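Local coordinates for mediator of RNA polymerase II transcription subunit 18 (Schizosaccharomyces pombe, PDB 3C0T), which serves as a component of the Mediator coactivator complex, which relays signals from gene-specific regulatory proteins to the basal RNA polymerase II transcription machinery, at residues Leu26-Arg40 with Glu119-Phe133. Residues are numbered along the deposited sequence; the frame is centred on the assembly and turned at random.
Sequences LDGPKTILEFWVVYR and EFSHEYIIQGLEYFF
With CG anti to its carbonyl carbon (chi1 -68°), Tyr131 sets its ring face against Pro29: Pro29 CB sits 3.4 Å from the centroid of the Tyr131 ring, a CH-pi contact over the middle of the face. Pro29 follows a cis peptide bond inside a beta bulge, where the register between Asp27 and Lys30 slips by one. Tyr131 OH hydrogen-bonds Ser23 OG of helix 15-25. Replacing Tyr131 by alanine would take away the face against Pro29, and Ser23 would probably lose this hydrogen-bonding partner. On both sides of the bulge the strands pair antiparallel; beyond it Ile32 N hydrogen-bonds Gly128 O at 2.7 Å. On the face carrying Ile32, Lys30 runs alongside Glu130 and its NZ makes a salt bridge with Glu130 OE1 at 3.3 Å, while OE2 forms one with Arg139, which also bridges to Glu34. Trp36 CB rests over the Tyr124 ring, 3.9 Å from its centroid, and the indole's five-membered ring is nearly parallel to that ring but slid aside. Trp36 NE1 donates a 3.0 Å hydrogen bond to Glu34 OE1, which lies near the indole plane but is met from above its own carboxylate plane. A second bulge sets Ser121 and His122 against Val38, whose CB lies over a face of the imidazole, 3.5 Å from His122 CE1. At the far end Arg40 NE and NH1 share Glu119 OE1 in a salt bridge of two weak, bent bonds. Arg139 probably offsets the charge of Glu34 and Glu130 on the Ile32 face, where His122, Tyr124 and Ile126 meet the chain of another protein, making the paired strands part of a binding surface.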
# COMPACT_ATOMS: atom_id res chain seq x y z
N LEU A 26 16.58 4.28 -10.85
CA LEU A 26 16.56 3.48 -9.63
C LEU A 26 16.94 2.02 -9.83
O LEU A 26 17.11 1.56 -10.96
CB LEU A 26 15.17 3.53 -8.99
CG LEU A 26 14.56 4.90 -8.76
CD1 LEU A 26 13.17 4.75 -8.16
CD2 LEU A 26 15.45 5.71 -7.83
N ASP A 27 17.08 1.30 -8.72
CA ASP A 27 17.37 -0.12 -8.78
C ASP A 27 16.03 -0.86 -8.77
O ASP A 27 15.04 -0.38 -8.21
CB ASP A 27 18.23 -0.56 -7.59
CG ASP A 27 19.64 0.02 -7.63
OD1 ASP A 27 20.18 0.24 -8.74
OD2 ASP A 27 20.23 0.25 -6.54
N GLY A 28 16.01 -2.04 -9.39
CA GLY A 28 14.79 -2.81 -9.46
C GLY A 28 14.39 -2.92 -10.92
O GLY A 28 15.23 -2.73 -11.79
N PRO A 29 13.11 -3.18 -11.22
CA PRO A 29 12.03 -3.37 -10.25
C PRO A 29 11.71 -4.83 -9.99
O PRO A 29 12.28 -5.73 -10.61
CB PRO A 29 10.86 -2.68 -10.93
CG PRO A 29 11.05 -3.14 -12.36
CD PRO A 29 12.57 -3.06 -12.59
N LYS A 30 10.81 -5.07 -9.05
CA LYS A 30 10.36 -6.42 -8.75
C LYS A 30 8.84 -6.29 -8.81
O LYS A 30 8.30 -5.27 -8.38
CB LYS A 30 10.83 -6.88 -7.37
CG LYS A 30 9.95 -6.49 -6.20
CD LYS A 30 10.51 -7.06 -4.89
CE LYS A 30 9.64 -6.67 -3.69
NZ LYS A 30 10.26 -7.04 -2.39
N THR A 31 8.16 -7.28 -9.36
CA THR A 31 6.72 -7.20 -9.46
C THR A 31 6.09 -7.32 -8.09
O THR A 31 6.63 -7.94 -7.18
CB THR A 31 6.12 -8.30 -10.35
OG1 THR A 31 6.33 -9.57 -9.74
CG2 THR A 31 6.77 -8.30 -11.71
N ILE A 32 4.92 -6.70 -7.96
CA ILE A 32 4.15 -6.71 -6.74
C ILE A 32 2.73 -7.17 -7.09
O ILE A 32 2.09 -6.61 -7.98
CB ILE A 32 4.03 -5.29 -6.14
CG1 ILE A 32 5.38 -4.79 -5.62
CG2 ILE A 32 2.95 -5.28 -5.06
CD1 ILE A 32 5.97 -5.60 -4.47
N LEU A 33 2.26 -8.21 -6.41
CA LEU A 33 0.89 -8.68 -6.59
C LEU A 33 0.47 -9.21 -5.22
O LEU A 33 0.85 -10.32 -4.84
CB LEU A 33 0.78 -9.78 -7.65
CG LEU A 33 -0.69 -10.02 -8.04
CD1 LEU A 33 -1.23 -8.80 -8.77
CD2 LEU A 33 -0.81 -11.26 -8.92
N GLU A 34 -0.30 -8.41 -4.49
CA GLU A 34 -0.74 -8.77 -3.14
C GLU A 34 -2.25 -8.80 -2.96
O GLU A 34 -2.97 -8.02 -3.59
CB GLU A 34 -0.15 -7.78 -2.12
CG GLU A 34 1.34 -7.51 -2.28
CD GLU A 34 1.82 -6.30 -1.48
OE1 GLU A 34 1.05 -5.32 -1.32
OE2 GLU A 34 2.99 -6.32 -1.04
N PHE A 35 -2.72 -9.69 -2.10
CA PHE A 35 -4.14 -9.77 -1.80
C PHE A 35 -4.27 -9.25 -0.37
O PHE A 35 -3.63 -9.78 0.55
CB PHE A 35 -4.64 -11.22 -1.88
CG PHE A 35 -6.13 -11.33 -2.05
CD1 PHE A 35 -6.67 -11.65 -3.29
CD2 PHE A 35 -6.98 -11.08 -0.99
CE1 PHE A 35 -8.06 -11.71 -3.48
CE2 PHE A 35 -8.38 -11.14 -1.16
CZ PHE A 35 -8.91 -11.46 -2.41
N TRP A 36 -5.08 -8.22 -0.19
CA TRP A 36 -5.29 -7.62 1.13
C TRP A 36 -6.72 -7.82 1.60
O TRP A 36 -7.66 -7.58 0.84
CB TRP A 36 -5.03 -6.11 1.10
CG TRP A 36 -3.60 -5.71 0.96
CD1 TRP A 36 -2.88 -5.65 -0.20
CD2 TRP A 36 -2.71 -5.31 2.01
NE1 TRP A 36 -1.60 -5.24 0.06
CE2 TRP A 36 -1.47 -5.02 1.41
CE3 TRP A 36 -2.84 -5.17 3.40
CZ2 TRP A 36 -0.35 -4.59 2.14
CZ3 TRP A 36 -1.73 -4.74 4.14
CH2 TRP A 36 -0.50 -4.45 3.50
N VAL A 37 -6.88 -8.25 2.84
CA VAL A 37 -8.21 -8.40 3.43
C VAL A 37 -8.12 -7.63 4.75
O VAL A 37 -7.19 -7.81 5.54
CB VAL A 37 -8.59 -9.89 3.69
CG1 VAL A 37 -8.13 -10.74 2.52
CG2 VAL A 37 -7.97 -10.39 4.98
N VAL A 38 -9.08 -6.74 4.98
CA VAL A 38 -9.08 -5.93 6.18
C VAL A 38 -10.20 -6.34 7.14
O VAL A 38 -11.32 -6.59 6.72
CB VAL A 38 -9.23 -4.44 5.80
CG1 VAL A 38 -9.17 -3.57 7.05
CG2 VAL A 38 -8.13 -4.05 4.82
N TYR A 39 -9.87 -6.40 8.43
CA TYR A 39 -10.83 -6.76 9.47
C TYR A 39 -10.96 -5.66 10.51
O TYR A 39 -9.97 -5.06 10.93
CB TYR A 39 -10.41 -8.05 10.19
CG TYR A 39 -10.67 -9.30 9.40
CD1 TYR A 39 -9.81 -9.70 8.38
CD2 TYR A 39 -11.79 -10.08 9.65
CE1 TYR A 39 -10.06 -10.85 7.63
CE2 TYR A 39 -12.06 -11.23 8.91
CZ TYR A 39 -11.18 -11.60 7.90
OH TYR A 39 -11.43 -12.73 7.16
N ARG A 40 -12.18 -5.40 10.93
CA ARG A 40 -12.43 -4.36 11.92
C ARG A 40 -12.98 -5.00 13.18
O ARG A 40 -13.56 -6.08 13.14
CB ARG A 40 -13.43 -3.36 11.37
CG ARG A 40 -14.77 -3.99 11.11
CD ARG A 40 -15.75 -3.03 10.51
NE ARG A 40 -17.03 -3.71 10.33
CZ ARG A 40 -18.12 -3.13 9.82
NH1 ARG A 40 -19.24 -3.83 9.70
NH2 ARG A 40 -18.09 -1.86 9.44
N GLU A 119 -14.38 -8.69 12.43
CA GLU A 119 -15.23 -9.09 11.32
C GLU A 119 -14.71 -8.49 10.02
O GLU A 119 -14.12 -7.41 10.01
CB GLU A 119 -16.68 -8.66 11.57
CG GLU A 119 -16.88 -7.16 11.72
CD GLU A 119 -18.33 -6.78 12.00
OE1 GLU A 119 -18.62 -5.56 12.03
OE2 GLU A 119 -19.16 -7.69 12.20
N PHE A 120 -14.95 -9.19 8.92
CA PHE A 120 -14.52 -8.75 7.61
C PHE A 120 -15.06 -7.38 7.22
O PHE A 120 -16.26 -7.13 7.30
CB PHE A 120 -14.95 -9.78 6.56
CG PHE A 120 -14.64 -9.36 5.15
CD1 PHE A 120 -13.32 -9.35 4.69
CD2 PHE A 120 -15.65 -8.95 4.29
CE1 PHE A 120 -13.02 -8.93 3.40
CE2 PHE A 120 -15.36 -8.53 2.99
CZ PHE A 120 -14.04 -8.52 2.55
N SER A 121 -14.17 -6.49 6.78
CA SER A 121 -14.56 -5.16 6.35
C SER A 121 -14.55 -5.09 4.82
O SER A 121 -15.59 -4.99 4.18
CB SER A 121 -13.61 -4.10 6.92
OG SER A 121 -13.92 -2.82 6.40
N HIS A 122 -13.35 -5.15 4.24
CA HIS A 122 -13.20 -5.10 2.79
C HIS A 122 -11.91 -5.78 2.35
O HIS A 122 -11.06 -6.14 3.18
CB HIS A 122 -13.19 -3.65 2.30
CG HIS A 122 -12.15 -2.80 2.96
ND1 HIS A 122 -12.19 -2.46 4.30
CD2 HIS A 122 -11.03 -2.22 2.47
CE1 HIS A 122 -11.15 -1.71 4.60
NE2 HIS A 122 -10.43 -1.55 3.51
N GLU A 123 -11.76 -5.95 1.04
CA GLU A 123 -10.57 -6.58 0.49
C GLU A 123 -10.25 -5.98 -0.87
O GLU A 123 -11.13 -5.45 -1.55
CB GLU A 123 -10.77 -8.08 0.35
CG GLU A 123 -11.88 -8.48 -0.63
CD GLU A 123 -11.97 -9.98 -0.82
OE1 GLU A 123 -11.66 -10.71 0.14
OE2 GLU A 123 -12.36 -10.42 -1.91
N TYR A 124 -8.99 -6.08 -1.26
CA TYR A 124 -8.57 -5.57 -2.56
C TYR A 124 -7.25 -6.20 -2.96
O TYR A 124 -6.62 -6.92 -2.18
CB TYR A 124 -8.45 -4.04 -2.56
CG TYR A 124 -7.59 -3.47 -1.46
CD1 TYR A 124 -8.12 -3.25 -0.19
CD2 TYR A 124 -6.24 -3.20 -1.67
CE1 TYR A 124 -7.33 -2.78 0.84
CE2 TYR A 124 -5.43 -2.72 -0.64
CZ TYR A 124 -5.99 -2.51 0.62
OH TYR A 124 -5.21 -2.02 1.64
N ILE A 125 -6.84 -5.92 -4.18
CA ILE A 125 -5.61 -6.45 -4.73
C ILE A 125 -4.69 -5.32 -5.15
O ILE A 125 -5.16 -4.30 -5.66
CB ILE A 125 -5.93 -7.36 -5.94
CG1 ILE A 125 -6.54 -8.68 -5.44
CG2 ILE A 125 -4.67 -7.60 -6.78
CD1 ILE A 125 -7.02 -9.60 -6.54
N ILE A 126 -3.40 -5.47 -4.89
CA ILE A 126 -2.42 -4.47 -5.28
C ILE A 126 -1.55 -5.04 -6.39
O ILE A 126 -0.96 -6.12 -6.25
CB ILE A 126 -1.49 -4.03 -4.11
CG1 ILE A 126 -2.29 -3.32 -3.01
CG2 ILE A 126 -0.42 -3.08 -4.64
CD1 ILE A 126 -3.09 -2.13 -3.50
N GLN A 127 -1.50 -4.30 -7.49
CA GLN A 127 -0.73 -4.66 -8.67
C GLN A 127 0.28 -3.54 -8.90
O GLN A 127 -0.11 -2.37 -8.97
CB GLN A 127 -1.67 -4.74 -9.87
CG GLN A 127 -0.96 -4.84 -11.22
CD GLN A 127 -1.86 -4.42 -12.39
OE1 GLN A 127 -1.91 -5.09 -13.41
NE2 GLN A 127 -2.56 -3.31 -12.23
N GLY A 128 1.55 -3.88 -9.04
CA GLY A 128 2.53 -2.83 -9.28
C GLY A 128 3.97 -3.28 -9.35
O GLY A 128 4.27 -4.49 -9.41
N LEU A 129 4.86 -2.30 -9.35
CA LEU A 129 6.30 -2.52 -9.42
C LEU A 129 6.97 -1.87 -8.22
O LEU A 129 6.49 -0.86 -7.69
CB LEU A 129 6.87 -1.92 -10.71
CG LEU A 129 6.52 -2.65 -12.01
CD1 LEU A 129 6.94 -1.81 -13.22
CD2 LEU A 129 7.20 -4.00 -12.02
N GLU A 130 8.07 -2.45 -7.79
CA GLU A 130 8.78 -1.90 -6.65
C GLU A 130 10.25 -1.70 -7.00
O GLU A 130 10.90 -2.58 -7.56
CB GLU A 130 8.65 -2.84 -5.45
CG GLU A 130 8.66 -2.11 -4.14
CD GLU A 130 8.27 -3.00 -2.97
OE1 GLU A 130 9.02 -3.95 -2.68
OE2 GLU A 130 7.21 -2.73 -2.34
N TYR A 131 10.75 -0.51 -6.68
CA TYR A 131 12.14 -0.15 -6.93
C TYR A 131 12.79 0.18 -5.58
O TYR A 131 12.11 0.23 -4.56
CB TYR A 131 12.23 1.07 -7.84
CG TYR A 131 11.78 0.84 -9.26
CD1 TYR A 131 10.43 0.89 -9.61
CD2 TYR A 131 12.71 0.60 -10.27
CE1 TYR A 131 10.02 0.73 -10.94
CE2 TYR A 131 12.32 0.44 -11.60
CZ TYR A 131 10.97 0.50 -11.92
OH TYR A 131 10.60 0.38 -13.24
N PHE A 132 14.11 0.39 -5.59
CA PHE A 132 14.85 0.71 -4.37
C PHE A 132 15.99 1.67 -4.69
O PHE A 132 16.58 1.62 -5.77
CB PHE A 132 15.45 -0.56 -3.74
CG PHE A 132 14.59 -1.78 -3.88
CD1 PHE A 132 14.56 -2.50 -5.08
CD2 PHE A 132 13.76 -2.19 -2.83
CE1 PHE A 132 13.69 -3.61 -5.24
CE2 PHE A 132 12.89 -3.29 -2.97
CZ PHE A 132 12.86 -4.00 -4.18
N PHE A 133 16.29 2.55 -3.74
CA PHE A 133 17.39 3.51 -3.88
C PHE A 133 17.52 4.32 -2.59
O PHE A 133 16.52 4.59 -1.91
CB PHE A 133 17.14 4.43 -5.08
CG PHE A 133 18.38 4.76 -5.85
CD1 PHE A 133 19.15 3.76 -6.44
CD2 PHE A 133 18.80 6.09 -6.00
CE1 PHE A 133 20.32 4.06 -7.16
CE2 PHE A 133 19.96 6.41 -6.72
CZ PHE A 133 20.72 5.38 -7.30